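PDB 1L8R: dachshund homolog 1 from Homo sapiens, which acts as a nuclear transcription factor that regulates organogenesis, this chain being its DACHbox-N domain with a DNA-binding motif similar to the forkhead/winged helix. Local coordinates for residues Ala15-Phe20 and Glu26-Pro31; Asn5-Val10 and Arg71-Ile76; Lys53-Thr58 and Phe91-Asn96. One frame throughout, in Å; residues are numbered along the deposited sequence.

In the fold
Contact 1 is the buried core of the three, pairing strands 15-22 and 25-29 through backbone and side-chain hydrogen bonds. Contact 2 lies at the surface, where C7 and strand 8-12 meet the end of helix 64-73 through sulfur, selenomethionine and leucine. The two touch: 8-12 is the sheet neighbour of 15-22, and F20 packs on C7. Contact 3, partly buried, joins the turn after helix 45-54 to helix 88-99 by apolar contacts, with the R54-D97 salt bridge beside them; it meets contact 1 where L30 packs on F91 and L94. Contacts 2 and 3 lie on opposite sides of the chain's centre, about 22 Å apart between centres.

Contact 1: residues Ala15-Phe20 and Glu26-Pro31; sequences AKVASF and ELICLP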
loop_
_atom_site.group_PDB
_atom_site.type_symbol
_atom_site.label_atom_id
_atom_site.label_comp_id
_atom_site.label_asym_id
_atom_site.label_seq_id
_atom_site.Cartn_x
_atom_site.Cartn_y
_atom_site.Cartn_z
ATOM N N ALA A 15 2.467 -8.615 -10.175
ATOM C CA ALA A 15 1.355 -9.084 -9.366
ATOM C C ALA A 15 0.199 -8.098 -9.442
ATOM O O ALA A 15 0.359 -6.968 -9.907
ATOM C CB ALA A 15 1.795 -9.263 -7.920
ATOM N N LYS A 16 -0.969 -8.547 -9.001
ATOM C CA LYS A 16 -2.159 -7.710 -8.989
ATOM C C LYS A 16 -2.357 -7.191 -7.570
ATOM O O LYS A 16 -2.304 -7.960 -6.609
ATOM C CB LYS A 16 -3.380 -8.524 -9.421
ATOM C CG LYS A 16 -3.491 -8.729 -10.925
ATOM C CD LYS A 16 -3.974 -7.460 -11.610
ATOM C CE LYS A 16 -3.981 -7.600 -13.127
ATOM N NZ LYS A 16 -2.603 -7.691 -13.681
ATOM N N VAL A 17 -2.570 -5.886 -7.442
ATOM C CA VAL A 17 -2.794 -5.274 -6.138
ATOM C C VAL A 17 -3.936 -4.269 -6.227
ATOM O O VAL A 17 -4.230 -3.727 -7.298
ATOM C CB VAL A 17 -1.527 -4.551 -5.616
ATOM C CG1 VAL A 17 -0.382 -5.555 -5.453
ATOM C CG2 VAL A 17 -1.132 -3.427 -6.560
ATOM N N ALA A 18 -4.580 -4.031 -5.091
ATOM C CA ALA A 18 -5.691 -3.095 -5.020
ATOM C C ALA A 18 -5.175 -1.664 -5.036
ATOM O O ALA A 18 -4.114 -1.357 -4.487
ATOM C CB ALA A 18 -6.508 -3.355 -3.769
ATOM N N SER A 19 -5.943 -0.788 -5.661
ATOM C CA SER A 19 -5.551 0.603 -5.793
ATOM C C SER A 19 -6.746 1.540 -5.722
ATOM O O SER A 19 -7.874 1.141 -6.011
ATOM C CB SER A 19 -4.847 0.801 -7.143
ATOM O OG SER A 19 -4.743 2.171 -7.490
ATOM N N PHE A 20 -6.476 2.781 -5.327
ATOM C CA PHE A 20 -7.476 3.850 -5.290
ATOM C C PHE A 20 -6.740 5.067 -5.820
ATOM O O PHE A 20 -5.551 5.243 -5.552
ATOM C CB PHE A 20 -7.959 4.167 -3.867
ATOM C CG PHE A 20 -8.842 3.117 -3.275
ATOM C CD1 PHE A 20 -10.159 2.959 -3.699
ATOM C CD2 PHE A 20 -8.341 2.246 -2.318
ATOM C CE1 PHE A 20 -10.964 1.946 -3.181
ATOM C CE2 PHE A 20 -9.130 1.224 -1.790
ATOM C CZ PHE A 20 -10.445 1.066 -2.217
ATOM N N GLU A 26 -2.491 7.609 -8.532
ATOM C CA GLU A 26 -2.858 6.217 -8.359
ATOM C C GLU A 26 -2.046 5.652 -7.199
ATOM O O GLU A 26 -0.815 5.635 -7.239
ATOM C CB GLU A 26 -2.566 5.430 -9.636
ATOM C CG GLU A 26 -3.091 4.013 -9.616
ATOM C CD GLU A 26 -2.955 3.333 -10.960
ATOM O OE1 GLU A 26 -3.654 3.750 -11.911
ATOM O OE2 GLU A 26 -2.150 2.387 -11.064
ATOM N N LEU A 27 -2.738 5.185 -6.171
ATOM C CA LEU A 27 -2.065 4.635 -5.007
ATOM C C LEU A 27 -2.431 3.177 -4.827
ATOM O O LEU A 27 -3.531 2.759 -5.183
ATOM C CB LEU A 27 -2.475 5.412 -3.761
ATOM C CG LEU A 27 -2.375 6.931 -3.844
ATOM C CD1 LEU A 27 -2.898 7.524 -2.541
ATOM C CD2 LEU A 27 -0.938 7.363 -4.100
ATOM N N ILE A 28 -1.506 2.393 -4.288
ATOM C CA ILE A 28 -1.802 0.995 -4.060
ATOM C C ILE A 28 -1.774 0.668 -2.573
ATOM O O ILE A 28 -1.233 1.427 -1.748
ATOM C CB ILE A 28 -0.843 0.052 -4.855
ATOM C CG1 ILE A 28 0.613 0.283 -4.453
ATOM C CG2 ILE A 28 -1.004 0.317 -6.355
ATOM C CD1 ILE A 28 1.216 1.520 -5.044
ATOM N N CYS A 29 -2.387 -0.458 -2.238
ATOM C CA CYS A 29 -2.479 -0.922 -0.861
ATOM C C CYS A 29 -1.100 -1.323 -0.331
ATOM O O CYS A 29 -0.522 -2.317 -0.770
ATOM C CB CYS A 29 -3.444 -2.096 -0.806
ATOM S SG CYS A 29 -3.571 -2.850 0.797
ATOM N N LEU A 30 -0.576 -0.540 0.604
ATOM C CA LEU A 30 0.750 -0.797 1.165
ATOM C C LEU A 30 0.929 -2.157 1.844
ATOM O O LEU A 30 1.882 -2.883 1.534
ATOM C CB LEU A 30 1.138 0.321 2.135
ATOM C CG LEU A 30 2.495 0.170 2.838
ATOM C CD1 LEU A 30 3.601 0.007 1.804
ATOM C CD2 LEU A 30 2.746 1.391 3.715
ATOM N N PRO A 31 0.033 -2.526 2.776
ATOM C CA PRO A 31 0.183 -3.828 3.439
ATOM C C PRO A 31 0.177 -4.989 2.454
ATOM O O PRO A 31 0.900 -5.974 2.636
ATOM C CB PRO A 31 -1.009 -3.875 4.391
ATOM C CG PRO A 31 -1.231 -2.442 4.721
ATOM C CD PRO A 31 -1.076 -1.762 3.379
#
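V17 lays its CG2 methyl over the side chain of I28, the two branches crossing obliquely with V17 CG2 3.8 Å from I28 CG2. I28 holds CG1 between its backbone N and carbonyl carbon (chi1 60°), which leads the rest of the chain away and leaves CG2 to meet both V17 and S19 CB. S19 and I28 form a non-hydrogen-bonded antiparallel pair, but the serine adds a bond of its own: S19 OG donates to L27 O at 2.7 Å, coming from above the carbonyl plane. L27 O is thus gripped twice, since F20 N also reaches it at 2.9 Å, and L27 N returns the bond to F20 O. With an alanine in place of S19, L27 O would probably keep only the F20 amide as its donor from this strand, and a small gap would open beside E26 CG. C29 N bonds to A18 O at 3.0 Å, while A18 N turns aside to Q32 OE1; the axes of 15-20 and 26-29 run at 135°, 4.6 Å apart at closest, a twisted hairpin. C29 ends its strand as the N-cap of helix 30-37. Around this hairpin, F20 packs on Q66, I69 and L70 of helix 64-73, V17 leans on L36 of helix 30-37, and the strands bond outward to V10 of strand 8-12 and I86 of strand 84-87.

Contact 2: residues Asn5-Val10 and Arg71-Ile76; sequences NECKMV and RGLGAI
L73 meets two side chains with a single methyl: L73 CD1 lies 3.5 Å from the cysteine sulfur C7 SG and equally close to the terminal methyl CE of M9, present as selenomethionine. M9 and L73 meet tip to tip, the two methyl carbons pressed closer than methyls normally sit. The selenomethionine gets there by folding back, its chain bent at chi2 (-57°) and chi3. No hydrogen bond joins the segments; all three residues also touch a neighbouring molecule in the crystal. Behind them, C7 rests on A18 and F20 of strand 15-22 and M9 on A18, while V10 pairs by its backbone with V17, consistent with the hairpin positioning C7 and strand 8-12. On the other side, R71 NH1 bonds to V80 O, and A75 and I76 pack on L70. L73 itself stands just before G74, whose positive phi (84°) suits a glycine and whose N bonds back to R71 O at 3.2 Å. This Schellman motif ends helix 64-73 just after L73 has packed on C7 and strand 8-12, within a domain whose DNA-binding motif resembles the winged helix.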
loop_
_atom_site.group_PDB
_atom_site.type_symbol
_atom_site.label_atom_id
_atom_site.label_comp_id
_atom_site.label_asym_id
_atom_site.label_seq_id
_atom_site.Cartn_x
_atom_site.Cartn_y
_atom_site.Cartn_z
ATOM N N ASN A 5 -12.991 6.581 -4.024
ATOM C CA ASN A 5 -13.397 5.376 -3.316
ATOM C C ASN A 5 -13.643 4.192 -4.237
ATOM O O ASN A 5 -14.107 3.139 -3.796
ATOM C CB ASN A 5 -14.630 5.658 -2.465
ATOM C CG ASN A 5 -14.317 6.588 -1.321
ATOM O OD1 ASN A 5 -13.331 6.383 -0.607
ATOM N ND2 ASN A 5 -15.135 7.619 -1.142
ATOM N N GLU A 6 -13.339 4.371 -5.517
ATOM C CA GLU A 6 -13.504 3.306 -6.495
ATOM C C GLU A 6 -12.198 2.525 -6.580
ATOM O O GLU A 6 -11.152 3.077 -6.904
ATOM C CB GLU A 6 -13.861 3.884 -7.865
ATOM C CG GLU A 6 -15.268 4.443 -7.939
ATOM C CD GLU A 6 -16.314 3.383 -7.645
ATOM O OE1 GLU A 6 -16.280 2.322 -8.300
ATOM O OE2 GLU A 6 -17.169 3.610 -6.763
ATOM N N CYS A 7 -12.268 1.238 -6.275
ATOM C CA CYS A 7 -11.085 0.390 -6.299
ATOM C C CYS A 7 -10.888 -0.265 -7.659
ATOM O O CYS A 7 -11.826 -0.395 -8.451
ATOM C CB CYS A 7 -11.223 -0.705 -5.235
ATOM S SG CYS A 7 -9.709 -1.614 -4.865
ATOM N N LYS A 8 -9.651 -0.660 -7.927
ATOM C CA LYS A 8 -9.325 -1.365 -9.157
ATOM C C LYS A 8 -8.009 -2.091 -8.945
ATOM O O LYS A 8 -7.155 -1.652 -8.164
ATOM C CB LYS A 8 -9.239 -0.409 -10.357
ATOM C CG LYS A 8 -7.999 0.451 -10.436
ATOM C CD LYS A 8 -7.981 1.218 -11.758
ATOM C CE LYS A 8 -6.729 2.064 -11.904
ATOM N NZ LYS A 8 -6.728 2.818 -13.190
HETATM N N MSE A 9 -7.857 -3.226 -9.615
HETATM C CA MSE A 9 -6.636 -4.004 -9.488
HETATM C C MSE A 9 -5.658 -3.508 -10.546
HETATM O O MSE A 9 -6.042 -3.267 -11.697
HETATM C CB MSE A 9 -6.924 -5.497 -9.687
HETATM C CG MSE A 9 -8.026 -6.075 -8.792
HETATM SE SE MSE A 9 -7.723 -5.861 -6.890
HETATM C CE MSE A 9 -8.879 -4.345 -6.606
ATOM N N VAL A 10 -4.405 -3.337 -10.147
ATOM C CA VAL A 10 -3.367 -2.851 -11.046
ATOM C C VAL A 10 -2.137 -3.730 -10.898
ATOM O O VAL A 10 -2.004 -4.460 -9.919
ATOM C CB VAL A 10 -2.989 -1.389 -10.727
ATOM C CG1 VAL A 10 -4.209 -0.495 -10.885
ATOM C CG2 VAL A 10 -2.427 -1.288 -9.317
ATOM N N ARG A 71 -10.627 -5.113 2.776
ATOM C CA ARG A 71 -10.827 -6.332 3.558
ATOM C C ARG A 71 -11.655 -7.336 2.749
ATOM O O ARG A 71 -11.376 -8.541 2.754
ATOM C CB ARG A 71 -11.544 -6.024 4.876
ATOM C CG ARG A 71 -10.683 -5.300 5.886
ATOM C CD ARG A 71 -11.198 -5.547 7.296
ATOM N NE ARG A 71 -12.603 -5.187 7.447
ATOM C CZ ARG A 71 -13.037 -4.166 8.178
ATOM N NH1 ARG A 71 -12.173 -3.398 8.827
ATOM N NH2 ARG A 71 -14.337 -3.918 8.267
ATOM N N GLY A 72 -12.663 -6.830 2.046
ATOM C CA GLY A 72 -13.523 -7.682 1.242
ATOM C C GLY A 72 -12.799 -8.331 0.079
ATOM O O GLY A 72 -13.134 -9.446 -0.319
ATOM N N LEU A 73 -11.804 -7.629 -0.458
ATOM C CA LEU A 73 -11.006 -8.105 -1.588
ATOM C C LEU A 73 -9.894 -9.030 -1.145
ATOM O O LEU A 73 -9.237 -9.656 -1.978
ATOM C CB LEU A 73 -10.366 -6.921 -2.322
ATOM C CG LEU A 73 -11.247 -5.976 -3.133
ATOM C CD1 LEU A 73 -10.446 -4.753 -3.526
ATOM C CD2 LEU A 73 -11.765 -6.694 -4.372
ATOM N N GLY A 74 -9.668 -9.096 0.162
ATOM C CA GLY A 74 -8.606 -9.931 0.686
ATOM C C GLY A 74 -7.262 -9.225 0.648
ATOM O O GLY A 74 -6.232 -9.840 0.933
ATOM N N ALA A 75 -7.265 -7.939 0.289
ATOM C CA ALA A 75 -6.037 -7.146 0.222
ATOM C C ALA A 75 -5.418 -7.003 1.606
ATOM O O ALA A 75 -4.194 -6.963 1.750
ATOM C CB ALA A 75 -6.325 -5.776 -0.376
ATOM N N ILE A 76 -6.275 -6.885 2.615
ATOM C CA ILE A 76 -5.844 -6.812 4.010
ATOM C C ILE A 76 -6.665 -7.862 4.763
ATOM O O ILE A 76 -7.733 -8.282 4.293
ATOM C CB ILE A 76 -6.083 -5.408 4.632
ATOM C CG1 ILE A 76 -7.537 -4.973 4.412
ATOM C CG2 ILE A 76 -5.096 -4.404 4.040
ATOM C CD1 ILE A 76 -7.898 -3.657 5.113
#

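Contact 3: residues Lys53-Thr58 and Phe91-Asn96; sequences KRLEIT and FETLYN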
loop_
_atom_site.group_PDB
_atom_site.type_symbol
_atom_site.label_atom_id
_atom_site.label_comp_id
_atom_site.label_asym_id
_atom_site.label_seq_id
_atom_site.Cartn_x
_atom_site.Cartn_y
_atom_site.Cartn_z
ATOM N N LYS A 53 9.333 7.139 6.747
ATOM C CA LYS A 53 9.538 8.441 7.371
ATOM C C LYS A 53 10.858 9.034 6.891
ATOM O O LYS A 53 10.903 10.156 6.385
ATOM C CB LYS A 53 9.557 8.315 8.896
ATOM C CG LYS A 53 8.231 7.891 9.508
ATOM C CD LYS A 53 8.240 8.065 11.021
ATOM C CE LYS A 53 8.417 9.528 11.402
ATOM N NZ LYS A 53 8.415 9.733 12.876
ATOM N N ARG A 54 11.931 8.263 7.039
ATOM C CA ARG A 54 13.259 8.700 6.629
ATOM C C ARG A 54 13.315 9.099 5.153
ATOM O O ARG A 54 14.005 10.055 4.787
ATOM C CB ARG A 54 14.272 7.589 6.900
ATOM C CG ARG A 54 15.719 8.031 6.830
ATOM C CD ARG A 54 16.637 6.828 6.883
ATOM N NE ARG A 54 16.614 6.083 5.629
ATOM C CZ ARG A 54 16.821 4.774 5.533
ATOM N NH1 ARG A 54 17.064 4.052 6.619
ATOM N NH2 ARG A 54 16.793 4.188 4.346
ATOM N N LEU A 55 12.595 8.365 4.306
ATOM C CA LEU A 55 12.565 8.649 2.871
ATOM C C LEU A 55 11.667 9.837 2.539
ATOM O O LEU A 55 11.499 10.191 1.370
ATOM C CB LEU A 55 12.081 7.421 2.094
ATOM C CG LEU A 55 12.997 6.198 2.065
ATOM C CD1 LEU A 55 12.223 4.980 1.577
ATOM C CD2 LEU A 55 14.191 6.481 1.165
ATOM N N GLU A 56 11.091 10.446 3.570
ATOM C CA GLU A 56 10.204 11.594 3.394
ATOM C C GLU A 56 8.946 11.247 2.603
ATOM O O GLU A 56 8.456 12.052 1.809
ATOM C CB GLU A 56 10.947 12.746 2.706
ATOM C CG GLU A 56 12.133 13.280 3.500
ATOM C CD GLU A 56 11.744 13.781 4.885
ATOM O OE1 GLU A 56 12.648 14.187 5.645
ATOM O OE2 GLU A 56 10.540 13.774 5.219
ATOM N N ILE A 57 8.436 10.040 2.818
ATOM C CA ILE A 57 7.223 9.585 2.154
ATOM C C ILE A 57 6.120 9.442 3.206
ATOM O O ILE A 57 6.252 8.659 4.154
ATOM C CB ILE A 57 7.434 8.216 1.469
ATOM C CG1 ILE A 57 8.499 8.337 0.374
ATOM C CG2 ILE A 57 6.121 7.720 0.884
ATOM C CD1 ILE A 57 8.933 7.001 -0.219
ATOM N N THR A 58 5.043 10.206 3.047
ATOM C CA THR A 58 3.919 10.155 3.976
ATOM C C THR A 58 2.753 9.453 3.291
ATOM O O THR A 58 2.136 10.003 2.378
ATOM C CB THR A 58 3.469 11.566 4.401
ATOM O OG1 THR A 58 4.564 12.254 5.021
ATOM C CG2 THR A 58 2.313 11.485 5.384
ATOM N N PHE A 91 6.504 3.106 -3.668
ATOM C CA PHE A 91 6.708 1.763 -3.166
ATOM C C PHE A 91 8.055 1.264 -3.680
ATOM O O PHE A 91 8.802 0.628 -2.949
ATOM C CB PHE A 91 5.625 0.799 -3.636
ATOM C CG PHE A 91 5.812 -0.590 -3.107
ATOM C CD1 PHE A 91 5.532 -0.882 -1.776
ATOM C CD2 PHE A 91 6.340 -1.591 -3.913
ATOM C CE1 PHE A 91 5.782 -2.146 -1.248
ATOM C CE2 PHE A 91 6.595 -2.856 -3.397
ATOM C CZ PHE A 91 6.315 -3.137 -2.063
ATOM N N GLU A 92 8.361 1.557 -4.941
ATOM C CA GLU A 92 9.630 1.108 -5.505
ATOM C C GLU A 92 10.791 1.759 -4.759
ATOM O O GLU A 92 11.806 1.117 -4.505
ATOM C CB GLU A 92 9.709 1.422 -7.005
ATOM C CG GLU A 92 8.642 0.729 -7.862
ATOM C CD GLU A 92 8.574 -0.788 -7.669
ATOM O OE1 GLU A 92 9.478 -1.373 -7.037
ATOM O OE2 GLU A 92 7.604 -1.403 -8.164
ATOM N N THR A 93 10.636 3.030 -4.401
ATOM C CA THR A 93 11.668 3.734 -3.650
ATOM C C THR A 93 11.837 2.999 -2.321
ATOM O O THR A 93 12.954 2.765 -1.863
ATOM C CB THR A 93 11.268 5.198 -3.373
ATOM O OG1 THR A 93 11.156 5.908 -4.614
ATOM C CG2 THR A 93 12.309 5.887 -2.501
ATOM N N LEU A 94 10.715 2.643 -1.703
ATOM C CA LEU A 94 10.745 1.910 -0.444
ATOM C C LEU A 94 11.398 0.549 -0.667
ATOM O O LEU A 94 12.269 0.130 0.092
ATOM C CB LEU A 94 9.326 1.710 0.091
ATOM C CG LEU A 94 9.199 0.688 1.220
ATOM C CD1 LEU A 94 9.896 1.227 2.470
ATOM C CD2 LEU A 94 7.736 0.400 1.494
ATOM N N TYR A 95 10.975 -0.136 -1.723
ATOM C CA TYR A 95 11.513 -1.447 -2.034
ATOM C C TYR A 95 13.023 -1.385 -2.248
ATOM O O TYR A 95 13.764 -2.214 -1.721
ATOM C CB TYR A 95 10.812 -2.026 -3.269
ATOM C CG TYR A 95 11.276 -3.421 -3.619
ATOM C CD1 TYR A 95 12.414 -3.620 -4.399
ATOM C CD2 TYR A 95 10.606 -4.544 -3.132
ATOM C CE1 TYR A 95 12.872 -4.901 -4.683
ATOM C CE2 TYR A 95 11.055 -5.830 -3.411
ATOM C CZ TYR A 95 12.192 -6.000 -4.188
ATOM O OH TYR A 95 12.651 -7.266 -4.463
ATOM N N ASN A 96 13.481 -0.399 -3.011
ATOM C CA ASN A 96 14.910 -0.262 -3.265
ATOM C C ASN A 96 15.666 -0.026 -1.962
ATOM O O ASN A 96 16.745 -0.574 -1.751
ATOM C CB ASN A 96 15.167 0.890 -4.243
ATOM C CG ASN A 96 14.507 0.663 -5.592
ATOM O OD1 ASN A 96 14.224 -0.477 -5.974
ATOM N ND2 ASN A 96 14.275 1.745 -6.329
#
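L55, just beyond helix 45-54 and following R54, whose NH2 forms a salt bridge with D97, is the first residue of 53-58 to meet helix 88-99, and it does so with both methyls. L55 CD1 comes down on the helix backbone, 4.0 Å from L94 CA and close to T93 O, while L55 CD2 lies 4.2 Å from T93 CG2. L55 and T93 run alongside each other, pointing opposite ways. L55 places CG anti to its carbonyl carbon (chi1 -68°), which carries the fork across to the helix. At E56 the chain leaves the helix with positive phi, and E56 N bonds back to K53 O at 2.8 Å; this Schellman motif turns the backbone so that the next residue also faces helix 88-99. I57 then extends its CD1 to T93 CG2 at 4.2 Å, so the threonine methyl is touched by both L55 and I57, while I57 also packs on L52. T93 OG1 bonds to K89 O, one turn back in its own helix, and the same rotamer (chi1 -64°), with CG2 anti to the backbone N, turns the methyl toward L55 and I57. L94 packs on V48, K51 and L52 of helix 45-54. No hydrogen bond crosses between the segments, so their join rests on dispersion and the burial of methyl groups.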